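Local coordinates for protein AHL synthase (PDB 3P2H) that probably catalyses the synthesis of an N-acyl-homoserine lactone quorum-sensing signal from an acyl-carrier-protein thioester and S-adenosylmethionine, at residues H14-L19 with M42-Y47; C67-P72 with P76-E81; W118-M123 with R152-H157. The protein carries 3 engineered substitutions. All coordinates share one frame; numbering follows the deposited sequence.

Interaction 1. Residues H14-L19 with M42-Y47; sequences HIAAEL and MERDQY. Engineered in segment 42-47: Met42 (natural residue Phe). With MTA (5'-deoxy-5'-methylthioadenosine), chain B.
Two successive torsions, chi2 63° and chi3 72°, bend the engineered Met42 so that its methyl group ends up beside helix 13-30. The first bend places Met42 SD near Arg44, whose NE makes a weak 3.6 Å hydrogen bond to the sulfur; the second swings CE to the helix. There Met42 CE lies 3.8 Å from Ala16 O and 4.4 Å from Ala17 CA. Ala16 CB lies oblique to the guanidinium, a loose 4.4 Å from Arg44 NH2.

Further along 42-47 the loop stops touching the helix and takes hold of the adenine of MTA. The exocyclic N6 is gripped twice: it donates to Asp45 OD2 over 2.8 Å and to Gln46 OE1 over 3.0 Å, the latter bond nearly straight at 164°. Tyr47 brings its ring edge to the same nitrogen. Asp45 itself is steadied by an Asx turn, in which Tyr47 N meets OD1 at 2.8 Å from above the carboxylate plane, and by a salt bridge from OD2 to Arg102.

The chemistry is thus divided along one short loop: sparse van der Waals contact at the helix surface, and at the other end a pair of acceptors suited to recognising an adenine amino group.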
loop_
_atom_site.group_PDB
_atom_site.type_symbol
_atom_site.label_atom_id
_atom_site.label_comp_id
_atom_site.label_asym_id
_atom_site.label_seq_id
_atom_site.Cartn_x
_atom_site.Cartn_y
_atom_site.Cartn_z
ATOM N N HIS A 14 -8.211 12.275 -15.150
ATOM C CA HIS A 14 -9.330 11.380 -14.888
ATOM C C HIS A 14 -9.007 10.240 -13.925
ATOM O O HIS A 14 -9.871 9.811 -13.167
ATOM C CB HIS A 14 -9.899 10.818 -16.197
ATOM C CG HIS A 14 -8.932 9.988 -16.975
ATOM N ND1 HIS A 14 -7.843 10.524 -17.623
ATOM C CD2 HIS A 14 -8.893 8.654 -17.210
ATOM C CE1 HIS A 14 -7.173 9.558 -18.227
ATOM N NE2 HIS A 14 -7.790 8.414 -17.991
ATOM N N ILE A 15 -7.769 9.757 -13.950
ATOM C CA ILE A 15 -7.363 8.678 -13.054
ATOM C C ILE A 15 -7.215 9.223 -11.635
ATOM O O ILE A 15 -7.581 8.562 -10.662
ATOM C CB ILE A 15 -6.017 8.055 -13.493
ATOM C CG1 ILE A 15 -6.152 7.455 -14.891
ATOM C CG2 ILE A 15 -5.584 6.994 -12.499
ATOM C CD1 ILE A 15 -7.194 6.374 -15.004
ATOM N N ALA A 16 -6.673 10.433 -11.528
ATOM C CA ALA A 16 -6.488 11.076 -10.236
ATOM C C ALA A 16 -7.840 11.280 -9.560
ATOM O O ALA A 16 -7.983 11.060 -8.358
ATOM C CB ALA A 16 -5.770 12.422 -10.416
ATOM N N ALA A 17 -8.838 11.690 -10.337
ATOM C CA ALA A 17 -10.176 11.915 -9.800
ATOM C C ALA A 17 -10.832 10.595 -9.392
ATOM O O ALA A 17 -11.403 10.478 -8.312
ATOM C CB ALA A 17 -11.036 12.632 -10.830
ATOM N N GLU A 18 -10.729 9.598 -10.259
ATOM C CA GLU A 18 -11.319 8.293 -9.996
ATOM C C GLU A 18 -10.688 7.602 -8.781
ATOM O O GLU A 18 -11.390 7.009 -7.958
ATOM C CB GLU A 18 -11.182 7.423 -11.245
ATOM C CG GLU A 18 -11.797 6.051 -11.128
ATOM C CD GLU A 18 -11.712 5.282 -12.424
ATOM O OE1 GLU A 18 -10.814 5.592 -13.236
ATOM O OE2 GLU A 18 -12.536 4.361 -12.620
ATOM N N LEU A 19 -9.365 7.675 -8.673
ATOM C CA LEU A 19 -8.664 7.067 -7.550
ATOM C C LEU A 19 -8.966 7.845 -6.278
ATOM O O LEU A 19 -9.159 7.259 -5.213
ATOM C CB LEU A 19 -7.152 7.074 -7.783
ATOM C CG LEU A 19 -6.315 6.705 -6.552
ATOM C CD1 LEU A 19 -6.572 5.257 -6.167
ATOM C CD2 LEU A 19 -4.834 6.919 -6.857
ATOM N N MET A 42 -12.710 13.390 -2.494
ATOM C CA MET A 42 -11.273 13.301 -2.713
ATOM C C MET A 42 -10.514 13.069 -1.423
ATOM O O MET A 42 -10.699 13.792 -0.446
ATOM C CB MET A 42 -10.772 14.589 -3.371
ATOM C CG MET A 42 -9.254 14.730 -3.440
ATOM S SD MET A 42 -8.463 13.444 -4.439
ATOM C CE MET A 42 -8.963 13.940 -6.106
ATOM N N GLU A 43 -9.669 12.048 -1.417
ATOM C CA GLU A 43 -8.853 11.754 -0.249
ATOM C C GLU A 43 -7.408 11.698 -0.720
ATOM O O GLU A 43 -7.031 10.792 -1.452
ATOM C CB GLU A 43 -9.251 10.411 0.377
ATOM C CG GLU A 43 -8.502 10.054 1.664
ATOM C CD GLU A 43 -7.036 9.681 1.435
ATOM O OE1 GLU A 43 -6.768 8.596 0.881
ATOM O OE2 GLU A 43 -6.150 10.477 1.809
ATOM N N ARG A 44 -6.617 12.692 -0.329
ATOM C CA ARG A 44 -5.202 12.725 -0.686
ATOM C C ARG A 44 -4.428 13.485 0.385
ATOM O O ARG A 44 -4.991 14.326 1.086
ATOM C CB ARG A 44 -4.990 13.388 -2.053
ATOM C CG ARG A 44 -5.058 14.906 -2.059
ATOM C CD ARG A 44 -4.466 15.466 -3.354
ATOM N NE ARG A 44 -5.156 14.948 -4.531
ATOM C CZ ARG A 44 -4.970 15.386 -5.775
ATOM N NH1 ARG A 44 -4.101 16.363 -6.022
ATOM N NH2 ARG A 44 -5.662 14.851 -6.778
ATOM N N ASP A 45 -3.145 13.166 0.523
ATOM C CA ASP A 45 -2.291 13.832 1.504
ATOM C C ASP A 45 -0.987 14.310 0.859
ATOM O O ASP A 45 -0.862 14.326 -0.364
ATOM C CB ASP A 45 -1.981 12.896 2.680
ATOM C CG ASP A 45 -1.253 11.636 2.253
ATOM O OD1 ASP A 45 -0.680 11.615 1.147
ATOM O OD2 ASP A 45 -1.241 10.669 3.042
ATOM N N GLN A 46 -0.017 14.691 1.685
ATOM C CA GLN A 46 1.263 15.189 1.186
ATOM C C GLN A 46 2.119 14.128 0.502
ATOM O O GLN A 46 3.132 14.451 -0.120
ATOM C CB GLN A 46 2.076 15.814 2.322
ATOM C CG GLN A 46 2.606 14.813 3.347
ATOM C CD GLN A 46 1.707 14.681 4.559
ATOM O OE1 GLN A 46 0.518 14.406 4.433
ATOM N NE2 GLN A 46 2.277 14.877 5.750
ATOM N N TYR A 47 1.719 12.866 0.613
ATOM C CA TYR A 47 2.486 11.788 0.003
ATOM C C TYR A 47 2.038 11.424 -1.408
ATOM O O TYR A 47 2.593 10.523 -2.035
ATOM C CB TYR A 47 2.468 10.579 0.929
ATOM C CG TYR A 47 3.067 10.944 2.262
ATOM C CD1 TYR A 47 4.422 11.244 2.368
ATOM C CD2 TYR A 47 2.266 11.106 3.387
ATOM C CE1 TYR A 47 4.964 11.711 3.561
ATOM C CE2 TYR A 47 2.796 11.571 4.582
ATOM C CZ TYR A 47 4.147 11.878 4.659
ATOM O OH TYR A 47 4.674 12.401 5.813
HETATM C CS MTA B . -2.382 4.360 8.501
HETATM S "S5'" MTA B . -3.034 4.171 10.187
HETATM C "C5'" MTA B . -4.577 5.127 10.072
HETATM C "C4'" MTA B . -4.419 6.551 10.609
HETATM O "O4'" MTA B . -3.425 7.225 9.787
HETATM C "C2'" MTA B . -5.410 8.410 9.427
HETATM O "O2'" MTA B . -6.191 9.603 9.545
HETATM C "C3'" MTA B . -5.758 7.288 10.467
HETATM O "O3'" MTA B . -6.098 7.889 11.722
HETATM C "C1'" MTA B . -3.895 8.591 9.638
HETATM N N9 MTA B . -3.229 9.191 8.464
HETATM C C8 MTA B . -3.182 8.690 7.185
HETATM N N7 MTA B . -2.508 9.473 6.399
HETATM C C5 MTA B . -2.068 10.538 7.118
HETATM C C6 MTA B . -1.293 11.711 6.827
HETATM N N6 MTA B . -0.821 11.929 5.545
HETATM N N1 MTA B . -1.032 12.604 7.837
HETATM C C2 MTA B . -1.488 12.410 9.110
HETATM N N3 MTA B . -2.226 11.298 9.397
HETATM C C4 MTA B . -2.533 10.364 8.466
#

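Interaction 2. Residues C67-P72 with P76-E81; sequences CARLLP and PYLLQE. With MTA (5'-deoxy-5'-methylthioadenosine), chain B.
Pro76 O takes hydrogen bonds from a water, at 2.8 Å, and from Arg49 NH1. The same water donates to Pro72 O over 2.7 Å, so it bridges the end of strand 64-72 to the start of segment 76-81. Leu71 packs beside the water bridge, its CD1 4.2 Å from both Pro76 O and Tyr77 CB. The backbone points Tyr77 CB at Leu71; chi1 of 63°, which sets CG between the backbone N and the carbonyl carbon, then runs the ring past Pro72, where Tyr77 CD1 comes within 4.4 Å of Pro72 O. Gln80 CB sits over the centre of that ring, and the phenol hydroxyl bonds to Pro92 O.

Tyr77 is the N-cap of the short helix 78-81. Its backbone N is bound to the side chain of Gln80, three residues on, with OE1 at 3.3 Å. Glu99, from the adjacent antiparallel strand 97-105, accepts from Leu79 N and weakly from Leu78 N, so a carboxylate faces the helix start. Strand 64-72 lies between strands 53-58 and 97-105 in the mixed sheet of this family, which belongs to the acetyltransferase clan.

Toward the ligand, Arg69 and Leu78 cross at about a right angle. Leu78 CD2 meets the guanidinium at its edge, 4.1 Å from Arg69 NH2, while the other branch, Leu78 CD1, rests 3.7 Å from C6 of the MTA adenine. The polar side of Arg69 is well engaged: NH1 forms salt bridges with Asp45 and Asp48, and NE bonds to Ser101 OG. These partners hold the guanidinium in place beside Leu78, and through Asp45, which binds the adenine amino group, Arg69 is a second-shell residue of the nucleoside pocket.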
loop_
_atom_site.group_PDB
_atom_site.type_symbol
_atom_site.label_atom_id
_atom_site.label_comp_id
_atom_site.label_asym_id
_atom_site.label_seq_id
_atom_site.Cartn_x
_atom_site.Cartn_y
_atom_site.Cartn_z
ATOM N N CYS A 67 -6.814 -0.430 -4.354
ATOM C CA CYS A 67 -5.763 0.557 -4.557
ATOM C C CYS A 67 -4.560 0.316 -3.656
ATOM O O CYS A 67 -4.634 -0.430 -2.680
ATOM C CB CYS A 67 -6.294 1.977 -4.319
ATOM S SG CYS A 67 -6.757 2.382 -2.607
ATOM N N ALA A 68 -3.451 0.952 -4.007
ATOM C CA ALA A 68 -2.226 0.853 -3.234
ATOM C C ALA A 68 -1.313 1.997 -3.642
ATOM O O ALA A 68 -1.374 2.484 -4.771
ATOM C CB ALA A 68 -1.541 -0.480 -3.478
ATOM N N ARG A 69 -0.485 2.430 -2.704
ATOM C CA ARG A 69 0.445 3.520 -2.942
ATOM C C ARG A 69 1.846 3.032 -2.609
ATOM O O ARG A 69 2.052 2.402 -1.575
ATOM C CB ARG A 69 0.075 4.716 -2.055
ATOM C CG ARG A 69 0.985 5.909 -2.213
ATOM C CD ARG A 69 0.355 7.170 -1.645
ATOM N NE ARG A 69 0.357 7.205 -0.186
ATOM C CZ ARG A 69 -0.144 8.204 0.530
ATOM N NH1 ARG A 69 -0.695 9.241 -0.083
ATOM N NH2 ARG A 69 -0.070 8.180 1.852
ATOM N N LEU A 70 2.795 3.311 -3.496
ATOM C CA LEU A 70 4.183 2.908 -3.291
ATOM C C LEU A 70 5.096 4.128 -3.305
ATOM O O LEU A 70 5.011 4.967 -4.202
ATOM C CB LEU A 70 4.620 1.922 -4.381
ATOM C CG LEU A 70 4.027 0.511 -4.271
ATOM C CD1 LEU A 70 4.356 -0.291 -5.514
ATOM C CD2 LEU A 70 4.587 -0.169 -3.040
ATOM N N LEU A 71 5.961 4.220 -2.299
ATOM C CA LEU A 71 6.904 5.328 -2.180
ATOM C C LEU A 71 8.282 4.813 -1.807
ATOM O O LEU A 71 8.405 3.877 -1.030
ATOM C CB LEU A 71 6.449 6.306 -1.093
ATOM C CG LEU A 71 5.172 7.119 -1.301
ATOM C CD1 LEU A 71 4.797 7.797 0.015
ATOM C CD2 LEU A 71 5.386 8.143 -2.412
ATOM N N PRO A 72 9.342 5.418 -2.363
ATOM C CA PRO A 72 10.695 4.974 -2.030
ATOM C C PRO A 72 11.040 5.568 -0.667
ATOM O O PRO A 72 10.660 6.703 -0.375
ATOM C CB PRO A 72 11.536 5.573 -3.155
ATOM C CG PRO A 72 10.845 6.872 -3.419
ATOM C CD PRO A 72 9.369 6.487 -3.379
ATOM N N PRO A 76 10.586 11.423 1.338
ATOM C CA PRO A 76 9.612 11.511 2.430
ATOM C C PRO A 76 8.486 10.484 2.347
ATOM O O PRO A 76 7.933 10.259 1.274
ATOM C CB PRO A 76 9.091 12.939 2.307
ATOM C CG PRO A 76 10.288 13.684 1.779
ATOM C CD PRO A 76 10.795 12.744 0.714
ATOM N N TYR A 77 8.171 9.853 3.477
ATOM C CA TYR A 77 7.073 8.886 3.529
ATOM C C TYR A 77 6.291 8.900 4.856
ATOM O O TYR A 77 6.768 9.403 5.872
ATOM C CB TYR A 77 7.549 7.473 3.163
ATOM C CG TYR A 77 8.578 6.810 4.055
ATOM C CD1 TYR A 77 9.935 7.143 3.978
ATOM C CD2 TYR A 77 8.207 5.769 4.902
ATOM C CE1 TYR A 77 10.897 6.432 4.720
ATOM C CE2 TYR A 77 9.150 5.062 5.643
ATOM C CZ TYR A 77 10.491 5.391 5.546
ATOM O OH TYR A 77 11.412 4.642 6.247
ATOM N N LEU A 78 5.079 8.356 4.817
ATOM C CA LEU A 78 4.155 8.348 5.954
ATOM C C LEU A 78 4.645 7.807 7.300
ATOM O O LEU A 78 4.593 8.506 8.309
ATOM C CB LEU A 78 2.864 7.629 5.534
ATOM C CG LEU A 78 1.641 7.699 6.455
ATOM C CD1 LEU A 78 1.369 9.142 6.845
ATOM C CD2 LEU A 78 0.433 7.101 5.743
ATOM N N LEU A 79 5.102 6.563 7.328
ATOM C CA LEU A 79 5.582 5.961 8.568
ATOM C C LEU A 79 6.739 6.780 9.143
ATOM O O LEU A 79 6.818 7.028 10.343
ATOM C CB LEU A 79 6.033 4.520 8.289
ATOM C CG LEU A 79 6.614 3.675 9.427
ATOM C CD1 LEU A 79 5.646 3.622 10.609
ATOM C CD2 LEU A 79 6.907 2.272 8.905
ATOM N N GLN A 80 7.628 7.212 8.261
ATOM C CA GLN A 80 8.798 7.988 8.640
ATOM C C GLN A 80 8.484 9.310 9.321
ATOM O O GLN A 80 8.960 9.576 10.423
ATOM C CB GLN A 80 9.641 8.255 7.399
ATOM C CG GLN A 80 10.798 9.217 7.603
ATOM C CD GLN A 80 11.413 9.638 6.286
ATOM O OE1 GLN A 80 10.749 10.250 5.451
ATOM N NE2 GLN A 80 12.681 9.302 6.087
ATOM N N GLU A 81 7.675 10.131 8.660
ATOM C CA GLU A 81 7.325 11.452 9.163
ATOM C C GLU A 81 6.157 11.547 10.132
ATOM O O GLU A 81 6.206 12.321 11.080
ATOM C CB GLU A 81 7.069 12.391 7.976
ATOM C CG GLU A 81 8.312 12.625 7.139
ATOM C CD GLU A 81 8.102 13.617 6.012
ATOM O OE1 GLU A 81 9.113 14.184 5.554
ATOM O OE2 GLU A 81 6.943 13.819 5.580
HETATM C CS MTA B . -2.382 4.360 8.501
HETATM S "S5'" MTA B . -3.034 4.171 10.187
HETATM C "C5'" MTA B . -4.577 5.127 10.072
HETATM C "C4'" MTA B . -4.419 6.551 10.609
HETATM O "O4'" MTA B . -3.425 7.225 9.787
HETATM C "C2'" MTA B . -5.410 8.410 9.427
HETATM O "O2'" MTA B . -6.191 9.603 9.545
HETATM C "C3'" MTA B . -5.758 7.288 10.467
HETATM O "O3'" MTA B . -6.098 7.889 11.722
HETATM C "C1'" MTA B . -3.895 8.591 9.638
HETATM N N9 MTA B . -3.229 9.191 8.464
HETATM C C8 MTA B . -3.182 8.690 7.185
HETATM N N7 MTA B . -2.508 9.473 6.399
HETATM C C5 MTA B . -2.068 10.538 7.118
HETATM C C6 MTA B . -1.293 11.711 6.827
HETATM N N6 MTA B . -0.821 11.929 5.545
HETATM N N1 MTA B . -1.032 12.604 7.837
HETATM C C2 MTA B . -1.488 12.410 9.110
HETATM N N3 MTA B . -2.226 11.298 9.397
HETATM C C4 MTA B . -2.533 10.364 8.466
HETATM O O HOH W 1 8.849 8.704 -0.836
#

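Interaction 3. Residues W118-M123 with R152-H157; sequences WSVRPM and RRIGVH
No ring takes part where 118-123 meets 152-157; the one flat group among the touching residues is the guanidinium of Arg121, and it is the aliphatic stem leading to it that does the packing. Beyond the stem, bends at chi3 (86°) and chi4 (93°) turn the guanidinium away from the line of the stem. NH1 makes a weak hydrogen bond to Ala186 O, and NH2 a long, weak ion pair with Asp188.

Ile154 reaches across with two branches. Ile154 CG2 crosses the stem at a slant, 3.7 Å from Arg121 CG and 4.0 Å from Arg121 CD. The longer branch, with CG1 anti to the carbonyl carbon (chi1 -69°), carries Ile154 CD1 to the N-terminal part of helix 120-133, where it is 3.7 Å from Val120 CG1 and also 3.7 Å from Arg121 N. All of this contact is van der Waals. Directly after Ile154 the chain leaves the helix at Gly155, whose phi is positive.

Helix 120-133 lies in the beta-alpha-beta crossover between the parallel strands 97-105 and 138-144, and packs here against the end of helix 145-154. Val120 also touches Met147, Met150 and Phe151 of that helix and Phe103 of strand 97-105, while Leu187, just past helix 181-186, lies against Ile154.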
loop_
_atom_site.group_PDB
_atom_site.type_symbol
_atom_site.label_atom_id
_atom_site.label_comp_id
_atom_site.label_asym_id
_atom_site.label_seq_id
_atom_site.Cartn_x
_atom_site.Cartn_y
_atom_site.Cartn_z
ATOM N N TRP A 118 -9.332 -13.124 -1.684
ATOM C CA TRP A 118 -8.621 -13.477 -2.898
ATOM C C TRP A 118 -8.552 -12.182 -3.709
ATOM O O TRP A 118 -8.164 -12.171 -4.881
ATOM C CB TRP A 118 -9.393 -14.563 -3.656
ATOM C CG TRP A 118 -9.136 -15.965 -3.151
ATOM C CD1 TRP A 118 -8.603 -17.003 -3.865
ATOM C CD2 TRP A 118 -9.384 -16.474 -1.828
ATOM N NE1 TRP A 118 -8.503 -18.126 -3.071
ATOM C CE2 TRP A 118 -8.974 -17.829 -1.818
ATOM C CE3 TRP A 118 -9.911 -15.919 -0.653
ATOM C CZ2 TRP A 118 -9.074 -18.637 -0.676
ATOM C CZ3 TRP A 118 -10.010 -16.723 0.486
ATOM C CH2 TRP A 118 -9.593 -18.069 0.463
ATOM N N SER A 119 -8.942 -11.087 -3.054
ATOM C CA SER A 119 -8.937 -9.757 -3.655
ATOM C C SER A 119 -7.643 -9.076 -3.270
ATOM O O SER A 119 -7.009 -8.391 -4.077
ATOM C CB SER A 119 -10.102 -8.931 -3.124
ATOM O OG SER A 119 -11.333 -9.588 -3.352
ATOM N N VAL A 120 -7.258 -9.262 -2.016
ATOM C CA VAL A 120 -6.036 -8.676 -1.500
ATOM C C VAL A 120 -4.830 -9.212 -2.260
ATOM O O VAL A 120 -3.931 -8.456 -2.635
ATOM C CB VAL A 120 -5.867 -8.994 0.004
ATOM C CG1 VAL A 120 -4.464 -8.612 0.475
ATOM C CG2 VAL A 120 -6.921 -8.250 0.807
ATOM N N ARG A 121 -4.826 -10.516 -2.509
ATOM C CA ARG A 121 -3.699 -11.143 -3.189
ATOM C C ARG A 121 -3.239 -10.482 -4.489
ATOM O O ARG A 121 -2.067 -10.130 -4.618
ATOM C CB ARG A 121 -3.977 -12.628 -3.436
ATOM C CG ARG A 121 -2.696 -13.431 -3.626
ATOM C CD ARG A 121 -2.962 -14.925 -3.711
ATOM N NE ARG A 121 -3.287 -15.329 -5.069
ATOM C CZ ARG A 121 -2.398 -15.778 -5.953
ATOM N NH1 ARG A 121 -1.116 -15.895 -5.625
ATOM N NH2 ARG A 121 -2.787 -16.087 -7.178
ATOM N N PRO A 122 -4.144 -10.307 -5.467
ATOM C CA PRO A 122 -3.727 -9.677 -6.726
ATOM C C PRO A 122 -3.191 -8.257 -6.537
ATOM O O PRO A 122 -2.229 -7.856 -7.196
ATOM C CB PRO A 122 -4.992 -9.736 -7.585
ATOM C CG PRO A 122 -6.107 -9.723 -6.563
ATOM C CD PRO A 122 -5.582 -10.631 -5.484
ATOM N N MET A 123 -3.804 -7.509 -5.624
ATOM C CA MET A 123 -3.361 -6.149 -5.350
ATOM C C MET A 123 -1.941 -6.175 -4.786
ATOM O O MET A 123 -1.090 -5.384 -5.179
ATOM C CB MET A 123 -4.307 -5.467 -4.357
ATOM C CG MET A 123 -5.630 -5.010 -4.957
ATOM S SD MET A 123 -5.424 -3.834 -6.324
ATOM C CE MET A 123 -4.400 -2.593 -5.546
ATOM N N ARG A 152 -0.415 -13.056 6.099
ATOM C CA ARG A 152 0.086 -14.321 6.625
ATOM C C ARG A 152 -0.611 -15.481 5.928
ATOM O O ARG A 152 0.035 -16.432 5.498
ATOM C CB ARG A 152 -0.149 -14.406 8.136
ATOM C CG ARG A 152 0.697 -13.426 8.937
ATOM C CD ARG A 152 0.384 -13.489 10.434
ATOM N NE ARG A 152 1.263 -12.617 11.204
ATOM C CZ ARG A 152 1.112 -12.344 12.497
ATOM N NH1 ARG A 152 0.108 -12.875 13.186
ATOM N NH2 ARG A 152 1.967 -11.533 13.103
ATOM N N ARG A 153 -1.929 -15.392 5.800
ATOM C CA ARG A 153 -2.696 -16.446 5.150
ATOM C C ARG A 153 -2.305 -16.597 3.678
ATOM O O ARG A 153 -2.236 -17.710 3.157
ATOM C CB ARG A 153 -4.194 -16.155 5.254
ATOM C CG ARG A 153 -5.060 -17.324 4.814
ATOM C CD ARG A 153 -4.906 -18.473 5.798
ATOM N NE ARG A 153 -5.587 -19.691 5.372
ATOM C CZ ARG A 153 -5.464 -20.860 5.995
ATOM N NH1 ARG A 153 -4.691 -20.957 7.072
ATOM N NH2 ARG A 153 -6.094 -21.938 5.532
ATOM N N ILE A 154 -2.057 -15.475 3.009
ATOM C CA ILE A 154 -1.665 -15.503 1.603
ATOM C C ILE A 154 -0.313 -16.194 1.445
ATOM O O ILE A 154 -0.014 -16.752 0.390
ATOM C CB ILE A 154 -1.599 -14.071 1.001
ATOM C CG1 ILE A 154 -3.011 -13.486 0.911
ATOM C CG2 ILE A 154 -0.959 -14.106 -0.379
ATOM C CD1 ILE A 154 -3.063 -12.080 0.342
ATOM N N GLY A 155 0.512 -16.143 2.485
ATOM C CA GLY A 155 1.797 -16.820 2.424
ATOM C C GLY A 155 3.051 -15.996 2.241
ATOM O O GLY A 155 4.152 -16.550 2.230
ATOM N N VAL A 156 2.906 -14.683 2.098
ATOM C CA VAL A 156 4.073 -13.825 1.914
ATOM C C VAL A 156 4.893 -13.802 3.192
ATOM O O VAL A 156 4.390 -14.145 4.252
ATOM C CB VAL A 156 3.664 -12.381 1.558
ATOM C CG1 VAL A 156 2.773 -12.387 0.321
ATOM C CG2 VAL A 156 2.952 -11.732 2.735
ATOM N N HIS A 157 6.157 -13.407 3.092
ATOM C CA HIS A 157 6.995 -13.348 4.274
ATOM C C HIS A 157 6.856 -11.981 4.911
ATOM O O HIS A 157 7.592 -11.046 4.596
ATOM C CB HIS A 157 8.465 -13.625 3.933
ATOM C CG HIS A 157 9.383 -13.557 5.117
ATOM N ND1 HIS A 157 10.747 -13.728 5.012
ATOM C CD2 HIS A 157 9.135 -13.320 6.430
ATOM C CE1 HIS A 157 11.299 -13.596 6.205
ATOM N NE2 HIS A 157 10.344 -13.347 7.083
#

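Interaction 2 is the buried contact of the three, interaction 3 is partly buried, and interaction 1 lies at the surface. Only the 45-47 end of interaction 1 joins interaction 2 at MTA: besides the Asp45 to Arg69 salt bridge, Tyr47 OH and Glu81 OE2 are probably hydrogen-bonded at 2.7 Å. Interaction 3, on the other side of the chain's centre, joins two helices; it meets interaction 2 where Met123 CE packs 3.5 Å from Cys67 N of strand 64-72. All three touch by packing and differ in their polar surroundings: salt bridges link Asp45 to Arg69 and Arg102 near the ligand, the bridging water sits away from it at the strand's end, and Arg121 of interaction 3 has weak bonds.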